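Spindle assembly checkpoint serine/threonine-protein kinase BUB1 (Saccharomyces cerevisiae, PDB 3ESL) helps delay anaphase until chromosomes are bioriented on the spindle, acting as a kinetochore kinase of the checkpoint that phosphorylates BUB3 and itself. Local coordinates at residues A[95-107]-A[184-196]. Sequence-based numbering, arbitrary orientation.
Sequences FHESENTFKYMFN and GRLIYRTAPFFIR
Arg185 grips the carboxylate of Glu99 side-on in a two-pronged salt bridge, NE meeting OE2 at 2.7 Å and NH2 meeting OE1 at 2.9 Å, both on syn lone pairs. The carboxylate and guanidinium planes are nearly coplanar, 21° apart. Arg185 NH2 also lies at the edge of the Phe95 ring, 3.7 Å from CE2. Replacing Arg185 by an alanine removes the guanidinium and is likely to leave the buried Glu99 carboxylate without its charge partner. Lys103, bent at chi3 (58°), brings NZ to 2.9 Å from Arg185 O, above that carbonyl's plane, and bonds weakly to Ile187 O. In this all-helical, TPR-like N-terminal domain of BUB1, linker 187-192 passes over helix 95-108 and joins helix 177-186 to helix 193-200. At the far end of 184-196, Glu97 OE1 accepts the Phe193 backbone N-H at 2.7 Å, in the first turn of helix 193-200, whose N-cap is Pro192. Pro192 CD packs on Tyr104 CB at 3.7 Å, and its CB meets Thr101 OG1, which lies 3.5 Å from Phe194 CE1, at the ring edge. CG anti to the backbone N (chi1 177°) carries the Tyr104 ring alongside Tyr188 and onto Ile195, whose CD1 makes a CH-pi contact over one face. Asn107 lays its amide over one face of Tyr188. Waters between the segments bridge Asn100 O to Thr190 O and Lys103 O to Leu186 O; another joins Glu97 OE2, Ala191 O and Arg196 NH2. Farther out, Phe130 makes a cation-pi contact with Arg185, and Tyr86 stacks on Phe194.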
ATOM      1  N   PHE A  95     -13.552   3.380  -1.172  1.00 26.51           N
ATOM      2  CA  PHE A  95     -12.981   3.089  -2.485  1.00 25.64           C
ATOM      3  C   PHE A  95     -12.162   4.260  -3.029  1.00 26.34           C
ATOM      4  O   PHE A  95     -11.059   4.069  -3.531  1.00 23.17           O
ATOM      5  CB  PHE A  95     -14.045   2.710  -3.526  1.00 26.83           C
ATOM      6  CG  PHE A  95     -13.509   2.674  -4.932  1.00 25.28           C
ATOM      7  CD1 PHE A  95     -12.805   1.561  -5.394  1.00 26.08           C
ATOM      8  CD2 PHE A  95     -13.639   3.777  -5.775  1.00 24.87           C
ATOM      9  CE1 PHE A  95     -12.279   1.534  -6.685  1.00 26.32           C
ATOM     10  CE2 PHE A  95     -13.123   3.760  -7.067  1.00 26.36           C
ATOM     11  CZ  PHE A  95     -12.434   2.633  -7.526  1.00 26.91           C
ATOM     12  N   HIS A  96     -12.713   5.469  -2.938  1.00 24.68           N
ATOM     13  CA  HIS A  96     -12.036   6.608  -3.545  1.00 24.98           C
ATOM     14  C   HIS A  96     -10.679   6.903  -2.920  1.00 25.37           C
ATOM     15  O   HIS A  96      -9.723   7.185  -3.634  1.00 24.41           O
ATOM     16  CB  HIS A  96     -12.931   7.841  -3.584  1.00 31.40           C
ATOM     17  CG  HIS A  96     -13.996   7.746  -4.626  1.00 34.02           C
ATOM     18  ND1 HIS A  96     -13.716   7.776  -5.975  1.00 36.21           N
ATOM     19  CD2 HIS A  96     -15.337   7.589  -4.522  1.00 40.10           C
ATOM     20  CE1 HIS A  96     -14.840   7.655  -6.657  1.00 38.00           C
ATOM     21  NE2 HIS A  96     -15.839   7.542  -5.800  1.00 38.40           N
ATOM     22  N   GLU A  97     -10.605   6.828  -1.600  1.00 21.82           N
ATOM     23  CA  GLU A  97      -9.329   7.040  -0.919  1.00 23.83           C
ATOM     24  C   GLU A  97      -8.375   5.885  -1.178  1.00 23.24           C
ATOM     25  O   GLU A  97      -7.186   6.113  -1.358  1.00 19.54           O
ATOM     26  CB  GLU A  97      -9.532   7.295   0.573  1.00 23.91           C
ATOM     27  CG  GLU A  97     -10.087   8.703   0.823  1.00 31.15           C
ATOM     28  CD  GLU A  97      -9.201   9.786   0.216  1.00 35.83           C
ATOM     29  OE1 GLU A  97      -8.014   9.849   0.593  1.00 31.97           O
ATOM     30  OE2 GLU A  97      -9.679  10.559  -0.655  1.00 41.10           O
ATOM     31  N   SER A  98      -8.904   4.659  -1.222  1.00 21.15           N
ATOM     32  CA  SER A  98      -8.070   3.497  -1.627  1.00 21.01           C
ATOM     33  C   SER A  98      -7.493   3.679  -3.029  1.00 20.13           C
ATOM     34  O   SER A  98      -6.276   3.560  -3.228  1.00 19.62           O
ATOM     35  CB  SER A  98      -8.849   2.170  -1.547  1.00 19.83           C
ATOM     36  OG  SER A  98      -9.144   1.838  -0.199  1.00 20.97           O
ATOM     37  N   GLU A  99      -8.362   3.971  -3.996  1.00 18.02           N
ATOM     38  CA  GLU A  99      -7.917   4.157  -5.369  1.00 20.79           C
ATOM     39  C   GLU A  99      -6.945   5.344  -5.471  1.00 20.08           C
ATOM     40  O   GLU A  99      -5.941   5.269  -6.177  1.00 20.63           O
ATOM     41  CB  GLU A  99      -9.099   4.347  -6.327  1.00 21.17           C
ATOM     42  CG  GLU A  99      -8.639   4.372  -7.766  1.00 23.39           C
ATOM     43  CD  GLU A  99      -9.733   4.683  -8.763  1.00 32.30           C
ATOM     44  OE1 GLU A  99     -10.484   5.655  -8.552  1.00 31.02           O
ATOM     45  OE2 GLU A  99      -9.818   3.949  -9.773  1.00 36.31           O
ATOM     46  N   ASN A 100      -7.244   6.425  -4.754  1.00 20.33           N
ATOM     47  CA  ASN A 100      -6.369   7.593  -4.780  1.00 19.66           C
ATOM     48  C   ASN A 100      -4.976   7.295  -4.226  1.00 19.10           C
ATOM     49  O   ASN A 100      -3.986   7.865  -4.681  1.00 20.46           O
ATOM     50  CB  ASN A 100      -6.991   8.762  -4.025  1.00 23.28           C
ATOM     51  CG  ASN A 100      -8.137   9.395  -4.791  1.00 27.63           C
ATOM     52  OD1 ASN A 100      -8.357   9.096  -5.972  1.00 28.14           O
ATOM     53  ND2 ASN A 100      -8.873  10.276  -4.122  1.00 31.21           N
ATOM     54  N   THR A 101      -4.920   6.403  -3.245  1.00 19.01           N
ATOM     55  CA  THR A 101      -3.632   5.965  -2.703  1.00 19.02           C
ATOM     56  C   THR A 101      -2.855   5.201  -3.773  1.00 18.73           C
ATOM     57  O   THR A 101      -1.683   5.507  -4.010  1.00 17.19           O
ATOM     58  CB  THR A 101      -3.798   5.157  -1.400  1.00 18.29           C
ATOM     59  OG1 THR A 101      -4.547   5.934  -0.457  1.00 21.23           O
ATOM     60  CG2 THR A 101      -2.425   4.835  -0.778  1.00 20.70           C
ATOM     61  N   PHE A 102      -3.503   4.245  -4.457  1.00 18.84           N
ATOM     62  CA  PHE A 102      -2.813   3.532  -5.534  1.00 19.59           C
ATOM     63  C   PHE A 102      -2.358   4.479  -6.652  1.00 19.45           C
ATOM     64  O   PHE A 102      -1.262   4.332  -7.194  1.00 18.75           O
ATOM     65  CB  PHE A 102      -3.691   2.437  -6.131  1.00 19.79           C
ATOM     66  CG  PHE A 102      -3.748   1.174  -5.315  1.00 21.44           C
ATOM     67  CD1 PHE A 102      -2.653   0.314  -5.257  1.00 20.88           C
ATOM     68  CD2 PHE A 102      -4.933   0.806  -4.670  1.00 19.72           C
ATOM     69  CE1 PHE A 102      -2.722  -0.886  -4.516  1.00 21.28           C
ATOM     70  CE2 PHE A 102      -5.020  -0.370  -3.930  1.00 19.19           C
ATOM     71  CZ  PHE A 102      -3.901  -1.224  -3.855  1.00 21.05           C
ATOM     72  N   LYS A 103      -3.212   5.440  -7.000  1.00 20.27           N
ATOM     73  CA  LYS A 103      -2.889   6.436  -8.021  1.00 20.70           C
ATOM     74  C   LYS A 103      -1.695   7.328  -7.648  1.00 19.10           C
ATOM     75  O   LYS A 103      -0.866   7.671  -8.505  1.00 21.60           O
ATOM     76  CB  LYS A 103      -4.124   7.301  -8.313  1.00 22.42           C
ATOM     77  CG  LYS A 103      -5.191   6.545  -9.069  1.00 21.73           C
ATOM     78  CD  LYS A 103      -6.498   7.321  -9.095  1.00 29.90           C
ATOM     79  CE  LYS A 103      -6.295   8.687  -9.726  1.00 33.07           C
ATOM     80  NZ  LYS A 103      -7.558   9.233 -10.321  1.00 38.25           N
ATOM     81  N   TYR A 104      -1.619   7.696  -6.374  1.00 19.91           N
ATOM     82  CA  TYR A 104      -0.522   8.501  -5.849  1.00 19.99           C
ATOM     83  C   TYR A 104       0.798   7.730  -5.921  1.00 20.60           C
ATOM     84  O   TYR A 104       1.814   8.240  -6.401  1.00 22.47           O
ATOM     85  CB  TYR A 104      -0.845   8.877  -4.411  1.00 21.42           C
ATOM     86  CG  TYR A 104       0.213   9.657  -3.673  1.00 22.67           C
ATOM     87  CD1 TYR A 104       0.294  11.048  -3.794  1.00 26.66           C
ATOM     88  CD2 TYR A 104       1.103   9.012  -2.813  1.00 22.19           C
ATOM     89  CE1 TYR A 104       1.249  11.775  -3.085  1.00 27.20           C
ATOM     90  CE2 TYR A 104       2.061   9.729  -2.099  1.00 25.86           C
ATOM     91  CZ  TYR A 104       2.124  11.110  -2.244  1.00 27.31           C
ATOM     92  OH  TYR A 104       3.064  11.833  -1.542  1.00 28.88           O
ATOM     93  N   MET A 105       0.771   6.489  -5.440  1.00 20.79           N
ATOM     94  CA  MET A 105       1.898   5.574  -5.613  1.00 19.83           C
ATOM     95  C   MET A 105       2.330   5.461  -7.091  1.00 20.56           C
ATOM     96  O   MET A 105       3.515   5.571  -7.406  1.00 21.53           O
ATOM     97  CB  MET A 105       1.513   4.199  -5.074  1.00 18.54           C
ATOM     98  CG  MET A 105       1.244   4.187  -3.564  1.00 17.19           C
ATOM     99  SD  MET A 105       0.336   2.678  -3.122  1.00 19.55           S
ATOM    100  CE  MET A 105       1.623   1.461  -3.333  1.00 19.93           C
ATOM    101  N   PHE A 106       1.367   5.252  -7.984  1.00 19.44           N
ATOM    102  CA  PHE A 106       1.658   5.103  -9.416  1.00 22.07           C
ATOM    103  C   PHE A 106       2.395   6.347  -9.940  1.00 22.30           C
ATOM    104  O   PHE A 106       3.423   6.246 -10.606  1.00 22.19           O
ATOM    105  CB  PHE A 106       0.373   4.851 -10.207  1.00 25.65           C
ATOM    106  CG  PHE A 106       0.616   4.497 -11.653  1.00 27.28           C
ATOM    107  CD1 PHE A 106       0.923   3.189 -12.024  1.00 31.57           C
ATOM    108  CD2 PHE A 106       0.541   5.474 -12.640  1.00 28.85           C
ATOM    109  CE1 PHE A 106       1.157   2.855 -13.366  1.00 32.16           C
ATOM    110  CE2 PHE A 106       0.770   5.155 -13.986  1.00 31.02           C
ATOM    111  CZ  PHE A 106       1.079   3.839 -14.345  1.00 32.34           C
ATOM    112  N   ASN A 107       1.875   7.518  -9.579  1.00 23.16           N
ATOM    113  CA  ASN A 107       2.467   8.802  -9.975  1.00 26.46           C
ATOM    114  C   ASN A 107       3.905   8.986  -9.482  1.00 29.20           C
ATOM    115  O   ASN A 107       4.730   9.584 -10.176  1.00 29.78           O
ATOM    116  CB  ASN A 107       1.606   9.954  -9.462  1.00 28.12           C
ATOM    117  CG  ASN A 107       2.100  11.321  -9.947  1.00 29.42           C
ATOM    118  OD1 ASN A 107       2.575  12.143  -9.158  1.00 31.94           O
ATOM    119  ND2 ASN A 107       1.999  11.552 -11.242  1.00 31.26           N
ATOM    120  N   GLY A 184      -7.814   7.077 -18.090  1.00 41.61           N
ATOM    121  CA  GLY A 184      -8.571   8.142 -17.432  1.00 42.33           C
ATOM    122  C   GLY A 184      -8.579   8.008 -15.917  1.00 41.46           C
ATOM    123  O   GLY A 184      -8.401   8.997 -15.199  1.00 44.07           O
ATOM    124  N   ARG A 185      -8.776   6.780 -15.436  1.00 39.75           N
ATOM    125  CA  ARG A 185      -8.745   6.482 -14.001  1.00 39.29           C
ATOM    126  C   ARG A 185      -7.366   6.714 -13.379  1.00 39.45           C
ATOM    127  O   ARG A 185      -7.271   7.015 -12.184  1.00 40.32           O
ATOM    128  CB  ARG A 185      -9.164   5.034 -13.723  1.00 38.84           C
ATOM    129  CG  ARG A 185     -10.593   4.692 -14.110  1.00 40.28           C
ATOM    130  CD  ARG A 185     -11.174   3.629 -13.189  1.00 38.78           C
ATOM    131  NE  ARG A 185     -11.508   4.176 -11.873  1.00 38.04           N
ATOM    132  CZ  ARG A 185     -12.550   4.965 -11.620  1.00 39.51           C
ATOM    133  NH1 ARG A 185     -13.387   5.314 -12.597  1.00 38.08           N
ATOM    134  NH2 ARG A 185     -12.762   5.404 -10.386  1.00 37.36           N
ATOM    135  N   LEU A 186      -6.307   6.554 -14.173  1.00 35.68           N
ATOM    136  CA  LEU A 186      -4.937   6.660 -13.657  1.00 35.01           C
ATOM    137  C   LEU A 186      -4.400   8.084 -13.594  1.00 35.59           C
ATOM    138  O   LEU A 186      -3.409   8.335 -12.914  1.00 35.45           O
ATOM    139  CB  LEU A 186      -3.965   5.764 -14.448  1.00 33.76           C
ATOM    140  CG  LEU A 186      -4.068   4.254 -14.203  1.00 34.66           C
ATOM    141  CD1 LEU A 186      -3.192   3.448 -15.171  1.00 34.19           C
ATOM    142  CD2 LEU A 186      -3.736   3.902 -12.754  1.00 33.17           C
ATOM    143  N   ILE A 187      -5.047   9.016 -14.299  1.00 35.96           N
ATOM    144  CA  ILE A 187      -4.582  10.406 -14.322  1.00 35.38           C
ATOM    145  C   ILE A 187      -4.504  10.921 -12.894  1.00 33.93           C
ATOM    146  O   ILE A 187      -5.501  10.917 -12.174  1.00 30.82           O
ATOM    147  CB  ILE A 187      -5.516  11.343 -15.155  1.00 39.04           C
ATOM    148  CG1 ILE A 187      -5.555  10.929 -16.636  1.00 41.95           C
ATOM    149  CG2 ILE A 187      -5.096  12.801 -15.004  1.00 39.32           C
ATOM    150  CD1 ILE A 187      -4.215  10.971 -17.356  1.00 45.38           C
ATOM    151  N   TYR A 188      -3.307  11.342 -12.497  1.00 32.04           N
ATOM    152  CA  TYR A 188      -3.069  11.815 -11.144  1.00 32.15           C
ATOM    153  C   TYR A 188      -3.805  13.133 -10.884  1.00 33.39           C
ATOM    154  O   TYR A 188      -3.755  14.055 -11.706  1.00 32.08           O
ATOM    155  CB  TYR A 188      -1.571  12.010 -10.904  1.00 31.34           C
ATOM    156  CG  TYR A 188      -1.287  12.479  -9.506  1.00 30.18           C
ATOM    157  CD1 TYR A 188      -1.530  11.647  -8.411  1.00 28.49           C
ATOM    158  CD2 TYR A 188      -0.797  13.757  -9.266  1.00 31.63           C
ATOM    159  CE1 TYR A 188      -1.284  12.071  -7.117  1.00 28.79           C
ATOM    160  CE2 TYR A 188      -0.544  14.197  -7.960  1.00 32.76           C
ATOM    161  CZ  TYR A 188      -0.789  13.347  -6.897  1.00 30.58           C
ATOM    162  OH  TYR A 188      -0.544  13.771  -5.607  1.00 30.66           O
ATOM    163  N   ARG A 189      -4.467  13.216  -9.737  1.00 30.86           N
ATOM    164  CA  ARG A 189      -5.210  14.416  -9.370  1.00 33.74           C
ATOM    165  C   ARG A 189      -4.683  15.036  -8.076  1.00 34.56           C
ATOM    166  O   ARG A 189      -4.195  16.169  -8.068  1.00 33.14           O
ATOM    167  CB  ARG A 189      -6.707  14.100  -9.260  1.00 35.27           C
ATOM    168  CG  ARG A 189      -7.381  13.725 -10.593  1.00 41.08           C
ATOM    169  CD  ARG A 189      -7.685  14.971 -11.428  1.00 45.21           C
ATOM    170  NE  ARG A 189      -8.361  15.974 -10.609  1.00 48.87           N
ATOM    171  CZ  ARG A 189      -9.679  16.097 -10.503  1.00 50.54           C
ATOM    172  NH1 ARG A 189     -10.485  15.290 -11.188  1.00 49.57           N
ATOM    173  NH2 ARG A 189     -10.190  17.030  -9.708  1.00 48.63           N
ATOM    174  N   THR A 190      -4.754  14.265  -6.993  1.00 32.51           N
ATOM    175  CA  THR A 190      -4.538  14.773  -5.645  1.00 32.89           C
ATOM    176  C   THR A 190      -3.973  13.650  -4.757  1.00 32.11           C
ATOM    177  O   THR A 190      -4.266  12.479  -5.001  1.00 29.09           O
ATOM    178  CB  THR A 190      -5.890  15.314  -5.062  1.00 35.70           C
ATOM    179  OG1 THR A 190      -5.663  15.997  -3.830  1.00 39.52           O
ATOM    180  CG2 THR A 190      -6.927  14.194  -4.845  1.00 37.57           C
ATOM    181  N   ALA A 191      -3.138  13.991  -3.770  1.00 28.88           N
ATOM    182  CA  ALA A 191      -2.749  13.006  -2.743  1.00 29.58           C
ATOM    183  C   ALA A 191      -3.962  12.555  -1.921  1.00 28.01           C
ATOM    184  O   ALA A 191      -4.908  13.327  -1.719  1.00 28.21           O
ATOM    185  CB  ALA A 191      -1.677  13.561  -1.832  1.00 29.58           C
ATOM    186  N   PRO A 192      -3.940  11.294  -1.430  1.00 26.43           N
ATOM    187  CA  PRO A 192      -5.035  10.845  -0.579  1.00 24.84           C
ATOM    188  C   PRO A 192      -5.130  11.722   0.656  1.00 23.68           C
ATOM    189  O   PRO A 192      -4.130  12.306   1.085  1.00 24.28           O
ATOM    190  CB  PRO A 192      -4.632   9.409  -0.184  1.00 26.21           C
ATOM    191  CG  PRO A 192      -3.204   9.283  -0.529  1.00 25.12           C
ATOM    192  CD  PRO A 192      -2.936  10.239  -1.649  1.00 27.09           C
ATOM    193  N   PHE A 193      -6.324  11.814   1.222  1.00 25.54           N
ATOM    194  CA  PHE A 193      -6.537  12.691   2.355  1.00 26.70           C
ATOM    195  C   PHE A 193      -5.630  12.407   3.537  1.00 26.24           C
ATOM    196  O   PHE A 193      -5.177  13.343   4.192  1.00 23.31           O
ATOM    197  CB  PHE A 193      -7.991  12.693   2.812  1.00 31.77           C
ATOM    198  CG  PHE A 193      -8.264  13.694   3.895  1.00 37.12           C
ATOM    199  CD1 PHE A 193      -8.084  15.061   3.657  1.00 38.28           C
ATOM    200  CD2 PHE A 193      -8.667  13.277   5.160  1.00 41.89           C
ATOM    201  CE1 PHE A 193      -8.319  16.005   4.672  1.00 41.48           C
ATOM    202  CE2 PHE A 193      -8.916  14.210   6.179  1.00 42.51           C
ATOM    203  CZ  PHE A 193      -8.737  15.573   5.936  1.00 40.08           C
ATOM    204  N   PHE A 194      -5.337  11.131   3.813  1.00 23.37           N
ATOM    205  CA  PHE A 194      -4.545  10.830   5.009  1.00 21.62           C
ATOM    206  C   PHE A 194      -3.150  11.440   4.924  1.00 21.78           C
ATOM    207  O   PHE A 194      -2.566  11.819   5.941  1.00 22.70           O
ATOM    208  CB  PHE A 194      -4.497   9.318   5.334  1.00 23.59           C
ATOM    209  CG  PHE A 194      -3.536   8.516   4.482  1.00 23.66           C
ATOM    210  CD1 PHE A 194      -3.966   7.919   3.298  1.00 24.44           C
ATOM    211  CD2 PHE A 194      -2.221   8.314   4.900  1.00 24.30           C
ATOM    212  CE1 PHE A 194      -3.082   7.153   2.521  1.00 25.13           C
ATOM    213  CE2 PHE A 194      -1.321   7.564   4.133  1.00 25.20           C
ATOM    214  CZ  PHE A 194      -1.750   6.982   2.943  1.00 24.33           C
ATOM    215  N   ILE A 195      -2.627  11.543   3.701  1.00 21.63           N
ATOM    216  CA  ILE A 195      -1.325  12.139   3.485  1.00 21.21           C
ATOM    217  C   ILE A 195      -1.408  13.658   3.678  1.00 22.43           C
ATOM    218  O   ILE A 195      -0.583  14.257   4.397  1.00 24.67           O
ATOM    219  CB  ILE A 195      -0.776  11.770   2.083  1.00 21.96           C
ATOM    220  CG1 ILE A 195      -0.415  10.275   2.055  1.00 23.71           C
ATOM    221  CG2 ILE A 195       0.452  12.601   1.729  1.00 23.97           C
ATOM    222  CD1 ILE A 195       0.133   9.788   0.745  1.00 29.13           C
ATOM    223  N   ARG A 196      -2.406  14.271   3.038  1.00 22.82           N
ATOM    224  CA  ARG A 196      -2.575  15.729   3.124  1.00 25.19           C
ATOM    225  C   ARG A 196      -2.822  16.176   4.573  1.00 26.84           C
ATOM    226  O   ARG A 196      -2.224  17.156   5.044  1.00 27.62           O
ATOM    227  CB  ARG A 196      -3.690  16.184   2.189  1.00 25.55           C
ATOM    228  CG  ARG A 196      -3.337  15.938   0.720  1.00 27.98           C
ATOM    229  CD  ARG A 196      -4.325  16.598  -0.226  1.00 31.05           C
ATOM    230  NE  ARG A 196      -5.517  15.787  -0.443  1.00 33.36           N
ATOM    231  CZ  ARG A 196      -6.750  16.167  -0.127  1.00 37.89           C
ATOM    232  NH1 ARG A 196      -6.970  17.355   0.430  1.00 36.53           N
ATOM    233  NH2 ARG A 196      -7.768  15.354  -0.382  1.00 39.98           N
TER
HETATM  234  O   HOH W   1      -8.020  12.784  -1.845  1.00 39.41           O
HETATM  235  O   HOH W   2      -3.798  10.118  -6.048  1.00 27.15           O
HETATM  236  O   HOH W   3      -1.309   8.520 -11.037  1.00 32.23           O